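Local coordinates for protein PAN2-PAN3 deadenylation complex catalytic subunit pan2 (Neurospora crassa, PDB 4CZW) that probably shortens the poly(A) tails of mRNAs as the exonuclease-bearing subunit of the Pan2-Pan3 deadenylation complex, at residues Pro11-Cys16 and Ala383-Val388; Val329-Thr334 and Ser340-Thr345; Asp417-Pro420 and Thr425-Leu428. One frame throughout, in Å; residues are numbered along the deposited sequence.

How the contacts relate
Contacts 1 and 2 lie side by side in the pseudo-USP domain, their centres about 4 Å apart, and both reach one mixed β-sheet, contact 1 through its segment 383-388. Strand 385-394, to which most of that segment belongs, pairs with strand 321-334 of contact 2, as in the probable backbone hydrogen bond of 2.7 Å from Val-388 N to Val-329 O. In sequence, contact 2 falls between the two segments of contact 1. Contact 3 follows later, on the opposite side of the chain's centre, and its nearest atoms are about 40 Å from contact 1 and 37 Å from contact 2. None of the three lies at a zinc site or at the predicted catalytic metal site of the exonuclease.

Contact 1 of 3, residues Pro11-Cys16 and Ala383-Val388; sequences PEYRIC and AWKMPV
Tyr-13 meets two consecutive side chains of the other segment, Trp-384 over one ring face and Lys-385 at its hydroxyl. The tryptophan comes edge-first: Trp-384 CZ3 lies 3.8 Å from Tyr-13 CG, and Trp-384 CH2 stands over the same face, offset toward the rim, 3.8 Å from Tyr-13 CD2. The six-membered ring of Trp-384 and the phenol ring have centroids 5.2 Å apart and planes at 66°, a T-shaped pair with tyrosine as the face. Lys-385 runs out fully extended, its CG anti to the backbone N (chi1 -168°), which carries NZ as far as the phenol oxygen; there Lys-385 NZ donates to Tyr-13 OH over 3.1 Å. Lys-385 CE rests 4.0 Å from Tyr-13 CE1. Both polar ends have further partners: the hydroxyl also hydrogen-bonds Glu-376 OE2, a carboxylate that would probably favour the charged form of the nearby lysine, while NZ also reaches Ser-4 and the carbonyl of Thr-379. Trp-384 NE1 is satisfied by Arg-6 O. The buried cluster thus fastens the N-terminal loop of the pseudo-USP domain to the start of strand 385-394, with Tyr-13 packing on Val-343 of strand 339-347 and Trp-384 on Val-332 of strand 321-334.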
loop_
_atom_site.group_PDB
_atom_site.type_symbol
_atom_site.label_atom_id
_atom_site.label_comp_id
_atom_site.label_asym_id
_atom_site.label_seq_id
_atom_site.Cartn_x
_atom_site.Cartn_y
_atom_site.Cartn_z
ATOM N N PRO A 11 22.868 -12.058 -6.242
ATOM C CA PRO A 11 22.488 -11.624 -4.891
ATOM C C PRO A 11 21.514 -10.445 -4.888
ATOM O O PRO A 11 20.760 -10.281 -3.929
ATOM C CB PRO A 11 23.829 -11.225 -4.256
ATOM C CG PRO A 11 24.796 -11.109 -5.398
ATOM C CD PRO A 11 24.330 -12.102 -6.406
ATOM N N GLU A 12 21.526 -9.646 -5.951
ATOM C CA GLU A 12 20.608 -8.519 -6.074
ATOM C C GLU A 12 19.163 -8.987 -6.246
ATOM O O GLU A 12 18.224 -8.239 -5.971
ATOM C CB GLU A 12 21.008 -7.626 -7.253
ATOM C CG GLU A 12 22.347 -6.912 -7.093
ATOM C CD GLU A 12 23.536 -7.773 -7.489
ATOM O OE1 GLU A 12 23.381 -9.009 -7.585
ATOM O OE2 GLU A 12 24.629 -7.209 -7.708
ATOM N N TYR A 13 18.992 -10.224 -6.700
ATOM C CA TYR A 13 17.662 -10.777 -6.946
ATOM C C TYR A 13 17.258 -11.827 -5.917
ATOM O O TYR A 13 16.121 -12.294 -5.921
ATOM C CB TYR A 13 17.589 -11.391 -8.346
ATOM C CG TYR A 13 17.264 -10.406 -9.446
ATOM C CD1 TYR A 13 15.952 -10.036 -9.708
ATOM C CD2 TYR A 13 18.268 -9.856 -10.231
ATOM C CE1 TYR A 13 15.648 -9.141 -10.715
ATOM C CE2 TYR A 13 17.976 -8.960 -11.241
ATOM C CZ TYR A 13 16.665 -8.605 -11.479
ATOM O OH TYR A 13 16.369 -7.713 -12.483
ATOM N N ARG A 14 18.186 -12.203 -5.041
ATOM C CA ARG A 14 17.919 -13.250 -4.059
ATOM C C ARG A 14 17.117 -12.734 -2.870
ATOM O O ARG A 14 16.951 -11.525 -2.693
ATOM C CB ARG A 14 19.228 -13.871 -3.571
ATOM C CG ARG A 14 20.018 -14.570 -4.662
ATOM C CD ARG A 14 21.389 -14.994 -4.172
ATOM N NE ARG A 14 22.241 -15.445 -5.269
ATOM C CZ ARG A 14 23.556 -15.605 -5.177
ATOM N NH1 ARG A 14 24.177 -15.345 -4.034
ATOM N NH2 ARG A 14 24.253 -16.018 -6.226
ATOM N N ILE A 15 16.622 -13.666 -2.061
ATOM C CA ILE A 15 15.833 -13.331 -0.882
ATOM C C ILE A 15 16.669 -12.601 0.169
ATOM O O ILE A 15 17.740 -13.063 0.559
ATOM C CB ILE A 15 15.215 -14.588 -0.236
ATOM C CG1 ILE A 15 14.238 -15.267 -1.202
ATOM C CG2 ILE A 15 14.523 -14.218 1.064
ATOM C CD1 ILE A 15 13.450 -16.402 -0.585
ATOM N N CYS A 16 16.167 -11.457 0.623
ATOM C CA CYS A 16 16.862 -10.666 1.630
ATOM C C CYS A 16 16.347 -10.991 3.028
ATOM O O CYS A 16 15.164 -10.822 3.321
ATOM C CB CYS A 16 16.705 -9.175 1.336
ATOM S SG CYS A 16 17.303 -8.684 -0.295
ATOM N N ALA A 383 15.494 -19.649 -16.938
ATOM C CA ALA A 383 16.005 -20.490 -15.863
ATOM C C ALA A 383 15.486 -20.068 -14.491
ATOM O O ALA A 383 15.241 -20.916 -13.633
ATOM C CB ALA A 383 17.521 -20.482 -15.869
ATOM N N TRP A 384 15.311 -18.765 -14.283
ATOM C CA TRP A 384 14.949 -18.271 -12.958
ATOM C C TRP A 384 14.121 -16.981 -12.947
ATOM O O TRP A 384 13.436 -16.697 -11.963
ATOM C CB TRP A 384 16.217 -18.063 -12.123
ATOM C CG TRP A 384 17.190 -17.081 -12.709
ATOM C CD1 TRP A 384 18.192 -17.346 -13.596
ATOM C CD2 TRP A 384 17.257 -15.676 -12.437
ATOM N NE1 TRP A 384 18.876 -16.192 -13.899
ATOM C CE2 TRP A 384 18.321 -15.153 -13.200
ATOM C CE3 TRP A 384 16.519 -14.808 -11.627
ATOM C CZ2 TRP A 384 18.664 -13.803 -13.174
ATOM C CZ3 TRP A 384 16.861 -13.470 -11.602
ATOM C CH2 TRP A 384 17.924 -12.979 -12.371
ATOM N N LYS A 385 14.174 -16.200 -14.023
ATOM C CA LYS A 385 13.479 -14.914 -14.032
ATOM C C LYS A 385 12.318 -14.866 -15.021
ATOM O O LYS A 385 12.525 -14.755 -16.230
ATOM C CB LYS A 385 14.459 -13.779 -14.338
ATOM C CG LYS A 385 13.881 -12.398 -14.083
ATOM C CD LYS A 385 14.799 -11.295 -14.568
ATOM C CE LYS A 385 14.158 -9.933 -14.382
ATOM N NZ LYS A 385 14.954 -8.858 -15.030
HETATM N N MSE A 386 11.096 -14.928 -14.496
HETATM C CA MSE A 386 9.896 -14.905 -15.325
HETATM C C MSE A 386 8.836 -13.949 -14.775
HETATM O O MSE A 386 8.597 -13.906 -13.569
HETATM C CB MSE A 386 9.314 -16.314 -15.455
HETATM C CG MSE A 386 10.028 -17.189 -16.471
HETATM SE SE MSE A 386 9.650 -16.626 -18.300
HETATM C CE MSE A 386 11.470 -16.359 -18.938
ATOM N N PRO A 387 8.191 -13.183 -15.668
ATOM C CA PRO A 387 7.153 -12.223 -15.283
ATOM C C PRO A 387 5.842 -12.905 -14.897
ATOM O O PRO A 387 5.465 -13.906 -15.505
ATOM C CB PRO A 387 6.975 -11.380 -16.546
ATOM C CG PRO A 387 7.318 -12.312 -17.651
ATOM C CD PRO A 387 8.421 -13.189 -17.124
ATOM N N VAL A 388 5.160 -12.360 -13.894
ATOM C CA VAL A 388 3.898 -12.924 -13.433
ATOM C C VAL A 388 2.743 -11.968 -13.707
ATOM O O VAL A 388 1.745 -12.344 -14.320
ATOM C CB VAL A 388 3.943 -13.250 -11.929
ATOM C CG1 VAL A 388 2.609 -13.813 -11.468
ATOM C CG2 VAL A 388 5.066 -14.228 -11.635
#

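Contact 2 of 3, residues Val329-Thr334 and Ser340-Thr345; sequences VVNVET and SHLVAT
Asn-331 reaches from one strand across to Leu-342 and Ser-340 of its neighbour. Asn-331 CB sits 4.0 Å from Leu-342 CD2. With CG anti to the backbone N (chi1 -175°), the amide leans toward the neighbouring strand, and Asn-331 CG comes 4.2 Å from Ser-340 CB. At the tip both branches lie near Ser-340 CB, but OD1 makes the polar link. Asn-331 OD1 is 3.6 Å from Leu-342 CD2 and equally near Ser-340 CB, and it accepts a hydrogen bond from a water 2.6 Å away that is also bonded to Ser-340 OG. Asn-331 ND2 is 4.0 Å from Ser-340 CB. The strands belong to an antiparallel β-hairpin, 321-334 with 339-347, in the USP-like scaffold domain; Asn-331 and Leu-342 form a non-hydrogen-bonded pair, flanked by the hydrogen-bonded pairs Val-330 with Val-343 and Val-332 with His-341. Val-330 N donates to Val-343 O over 2.9 Å, nearly straight at 174°, and each of these pairs returns a second bond. On the other face Val-343 CG2 touches Val-330 CB and Val-332 CG2, while the His-341 ring turns its NE2 to Asn-365. Helices 130-149 and 51-58 pack on the Asn-331 face, Pro-130 meeting Ser-340 and Leu-342, and Ser-52 meeting Val-329 and Leu-342.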
loop_
_atom_site.group_PDB
_atom_site.type_symbol
_atom_site.label_atom_id
_atom_site.label_comp_id
_atom_site.label_asym_id
_atom_site.label_seq_id
_atom_site.Cartn_x
_atom_site.Cartn_y
_atom_site.Cartn_z
ATOM N N VAL A 329 5.595 -7.554 -11.911
ATOM C CA VAL A 329 5.815 -8.464 -10.795
ATOM C C VAL A 329 6.550 -9.696 -11.311
ATOM O O VAL A 329 6.027 -10.435 -12.144
ATOM C CB VAL A 329 4.499 -8.884 -10.118
ATOM C CG1 VAL A 329 4.755 -9.973 -9.086
ATOM C CG2 VAL A 329 3.827 -7.681 -9.478
ATOM N N VAL A 330 7.765 -9.910 -10.815
ATOM C CA VAL A 330 8.639 -10.942 -11.362
ATOM C C VAL A 330 8.893 -12.083 -10.380
ATOM O O VAL A 330 9.216 -11.852 -9.215
ATOM C CB VAL A 330 9.994 -10.340 -11.787
ATOM C CG1 VAL A 330 10.895 -11.414 -12.370
ATOM C CG2 VAL A 330 9.782 -9.215 -12.788
ATOM N N ASN A 331 8.745 -13.313 -10.860
ATOM C CA ASN A 331 9.055 -14.491 -10.060
ATOM C C ASN A 331 10.525 -14.867 -10.193
ATOM O O ASN A 331 11.040 -15.001 -11.302
ATOM C CB ASN A 331 8.172 -15.671 -10.470
ATOM C CG ASN A 331 8.369 -16.885 -9.581
ATOM O OD1 ASN A 331 7.728 -17.015 -8.539
ATOM N ND2 ASN A 331 9.257 -17.784 -9.993
ATOM N N VAL A 332 11.197 -15.032 -9.059
ATOM C CA VAL A 332 12.612 -15.380 -9.049
ATOM C C VAL A 332 12.841 -16.735 -8.388
ATOM O O VAL A 332 12.558 -16.913 -7.204
ATOM C CB VAL A 332 13.451 -14.315 -8.320
ATOM C CG1 VAL A 332 14.903 -14.752 -8.233
ATOM C CG2 VAL A 332 13.332 -12.971 -9.025
ATOM N N GLU A 333 13.358 -17.686 -9.161
ATOM C CA GLU A 333 13.605 -19.033 -8.657
ATOM C C GLU A 333 15.037 -19.200 -8.160
ATOM O O GLU A 333 15.967 -18.603 -8.698
ATOM C CB GLU A 333 13.313 -20.073 -9.743
ATOM C CG GLU A 333 11.876 -20.089 -10.232
ATOM C CD GLU A 333 11.636 -21.150 -11.289
ATOM O OE1 GLU A 333 12.573 -21.923 -11.578
ATOM O OE2 GLU A 333 10.512 -21.209 -11.831
ATOM N N THR A 334 15.203 -20.016 -7.124
ATOM C CA THR A 334 16.526 -20.363 -6.617
ATOM C C THR A 334 16.729 -21.867 -6.767
ATOM O O THR A 334 15.855 -22.649 -6.402
ATOM C CB THR A 334 16.697 -19.953 -5.142
ATOM O OG1 THR A 334 16.407 -18.557 -4.996
ATOM C CG2 THR A 334 18.118 -20.225 -4.672
ATOM N N SER A 340 10.986 -20.027 -4.464
ATOM C CA SER A 340 10.651 -18.868 -5.289
ATOM C C SER A 340 10.213 -17.695 -4.412
ATOM O O SER A 340 9.616 -17.892 -3.358
ATOM C CB SER A 340 9.550 -19.216 -6.307
ATOM O OG SER A 340 8.340 -19.586 -5.669
ATOM N N HIS A 341 10.523 -16.476 -4.841
ATOM C CA HIS A 341 9.966 -15.282 -4.207
ATOM C C HIS A 341 9.814 -14.193 -5.263
ATOM O O HIS A 341 10.323 -14.330 -6.376
ATOM C CB HIS A 341 10.836 -14.794 -3.043
ATOM C CG HIS A 341 11.903 -13.826 -3.446
ATOM N ND1 HIS A 341 13.028 -14.209 -4.142
ATOM C CD2 HIS A 341 12.019 -12.491 -3.246
ATOM C CE1 HIS A 341 13.790 -13.151 -4.357
ATOM N NE2 HIS A 341 13.200 -12.097 -3.823
ATOM N N LEU A 342 9.111 -13.117 -4.924
ATOM C CA LEU A 342 8.776 -12.107 -5.921
ATOM C C LEU A 342 9.529 -10.793 -5.741
ATOM O O LEU A 342 9.778 -10.349 -4.620
ATOM C CB LEU A 342 7.272 -11.839 -5.896
ATOM C CG LEU A 342 6.397 -13.092 -5.919
ATOM C CD1 LEU A 342 4.933 -12.731 -5.753
ATOM C CD2 LEU A 342 6.616 -13.880 -7.201
ATOM N N VAL A 343 9.888 -10.179 -6.863
ATOM C CA VAL A 343 10.462 -8.839 -6.865
ATOM C C VAL A 343 9.657 -7.964 -7.817
ATOM O O VAL A 343 8.773 -8.454 -8.521
ATOM C CB VAL A 343 11.943 -8.839 -7.289
ATOM C CG1 VAL A 343 12.762 -9.731 -6.364
ATOM C CG2 VAL A 343 12.082 -9.286 -8.736
ATOM N N ALA A 344 9.959 -6.671 -7.840
ATOM C CA ALA A 344 9.243 -5.750 -8.712
ATOM C C ALA A 344 10.202 -4.855 -9.488
ATOM O O ALA A 344 11.033 -4.163 -8.901
ATOM C CB ALA A 344 8.270 -4.905 -7.903
ATOM N N THR A 345 10.085 -4.884 -10.810
ATOM C CA THR A 345 10.849 -3.991 -11.671
ATOM C C THR A 345 9.923 -2.911 -12.211
ATOM O O THR A 345 9.077 -3.176 -13.064
ATOM C CB THR A 345 11.513 -4.745 -12.835
ATOM O OG1 THR A 345 10.515 -5.450 -13.583
ATOM C CG2 THR A 345 12.537 -5.738 -12.309
HETATM O O HOH W 1 6.186 -18.751 -7.408
#

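Contact 3 of 3, residues Asp417-Pro420 and Thr425-Leu428; sequences DNNP and TYEL
The backbones that bring Asp-417 to Leu-428 and Asn-419 to Tyr-426 run in roughly opposite directions, both without regular structure. They stay well apart: CA atoms are 7.9 Å from each other for Asp-417 and Leu-428, and the gap widens to 10.9 Å between Asn-419 CA and Tyr-426 CA, so the contact is made by side chains. Segment 417-420 is bent by an Asx turn, in which Asp-417 OD1 accepts from Asn-419 N over 3.2 Å. The N-H points well at the oxygen (164°), although it comes from above the carboxylate plane. Both segments belong to the connection between helix 412-415 and strand 441-451, the strand that carries the predicted metal ligands Asp-445 and Glu-447 of the exonuclease. Segment 425-428 is tied to the nuclease side: Glu-427 pairs through its backbone with Ala-490 and forms a salt bridge with Arg-486, and the side chains of Tyr-426 and Asn-419 both touch Asn-525 of strand 525-527. The apolar half of the contact is small, Leu-428 CD1 resting 3.6 Å from the CB of Asp-417, with the two side chains nearly perpendicular. Tyr-426 spans the wider end of the gap. Asn-419 has CG anti to its own backbone N, which carries the amide out to the tyrosine hydroxyl, its plane 18° from the ring's. Asn-419 OD1 is bonded to His-421 ND1, consistent with ND2 being the branch turned to Tyr-426. The hydrogen bond from Asn-419 ND2 to Tyr-426 OH is weak, 3.2 Å long with the N-H bent to 123°.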
loop_
_atom_site.group_PDB
_atom_site.type_symbol
_atom_site.label_atom_id
_atom_site.label_comp_id
_atom_site.label_asym_id
_atom_site.label_seq_id
_atom_site.Cartn_x
_atom_site.Cartn_y
_atom_site.Cartn_z
ATOM N N ASP A 417 -18.019 11.297 18.304
ATOM C CA ASP A 417 -18.101 10.619 19.593
ATOM C C ASP A 417 -19.037 9.416 19.528
ATOM O O ASP A 417 -20.237 9.562 19.297
ATOM C CB ASP A 417 -18.572 11.588 20.680
ATOM C CG ASP A 417 -18.613 10.947 22.056
ATOM O OD1 ASP A 417 -17.859 9.979 22.287
ATOM O OD2 ASP A 417 -19.397 11.415 22.908
ATOM N N ASN A 418 -18.479 8.228 19.736
ATOM C CA ASN A 418 -19.267 7.000 19.756
ATOM C C ASN A 418 -19.012 6.197 21.026
ATOM O O ASN A 418 -19.205 4.981 21.055
ATOM C CB ASN A 418 -18.962 6.145 18.524
ATOM C CG ASN A 418 -19.371 6.822 17.230
ATOM O OD1 ASN A 418 -20.349 7.567 17.188
ATOM N ND2 ASN A 418 -18.622 6.562 16.164
ATOM N N ASN A 419 -18.577 6.888 22.074
ATOM C CA ASN A 419 -18.277 6.251 23.351
ATOM C C ASN A 419 -19.498 6.229 24.266
ATOM O O ASN A 419 -19.974 7.280 24.697
ATOM C CB ASN A 419 -17.110 6.968 24.035
ATOM C CG ASN A 419 -16.614 6.237 25.269
ATOM O OD1 ASN A 419 -16.928 5.066 25.482
ATOM N ND2 ASN A 419 -15.824 6.926 26.084
ATOM N N PRO A 420 -20.009 5.023 24.562
ATOM C CA PRO A 420 -21.200 4.842 25.402
ATOM C C PRO A 420 -21.000 5.313 26.840
ATOM O O PRO A 420 -21.914 5.895 27.425
ATOM C CB PRO A 420 -21.435 3.328 25.354
ATOM C CG PRO A 420 -20.106 2.747 25.011
ATOM C CD PRO A 420 -19.472 3.738 24.086
ATOM N N THR A 425 -11.363 9.389 29.813
ATOM C CA THR A 425 -10.048 9.890 30.189
ATOM C C THR A 425 -9.527 10.861 29.136
ATOM O O THR A 425 -8.334 11.156 29.084
ATOM C CB THR A 425 -9.033 8.748 30.372
ATOM O OG1 THR A 425 -8.974 7.963 29.175
ATOM C CG2 THR A 425 -9.437 7.858 31.537
ATOM N N TYR A 426 -10.433 11.354 28.296
ATOM C CA TYR A 426 -10.066 12.277 27.231
ATOM C C TYR A 426 -11.170 13.293 26.969
ATOM O O TYR A 426 -12.335 13.060 27.292
ATOM C CB TYR A 426 -9.745 11.511 25.943
ATOM C CG TYR A 426 -10.912 10.722 25.386
ATOM C CD1 TYR A 426 -11.167 9.427 25.814
ATOM C CD2 TYR A 426 -11.754 11.271 24.426
ATOM C CE1 TYR A 426 -12.229 8.701 25.309
ATOM C CE2 TYR A 426 -12.821 10.554 23.916
ATOM C CZ TYR A 426 -13.053 9.270 24.360
ATOM O OH TYR A 426 -14.112 8.552 23.852
ATOM N N GLU A 427 -10.791 14.423 26.381
ATOM C CA GLU A 427 -11.751 15.442 25.979
ATOM C C GLU A 427 -11.562 15.767 24.503
ATOM O O GLU A 427 -10.575 16.394 24.120
ATOM C CB GLU A 427 -11.597 16.703 26.832
ATOM C CG GLU A 427 -11.803 16.471 28.320
ATOM C CD GLU A 427 -11.681 17.746 29.132
ATOM O OE1 GLU A 427 -11.683 18.840 28.530
ATOM O OE2 GLU A 427 -11.582 17.653 30.374
ATOM N N LEU A 428 -12.517 15.331 23.684
ATOM C CA LEU A 428 -12.430 15.463 22.231
ATOM C C LEU A 428 -12.196 16.897 21.771
ATOM O O LEU A 428 -12.564 17.851 22.458
ATOM C CB LEU A 428 -13.703 14.921 21.577
ATOM C CG LEU A 428 -13.950 13.416 21.686
ATOM C CD1 LEU A 428 -15.295 13.055 21.083
ATOM C CD2 LEU A 428 -12.832 12.642 21.006
#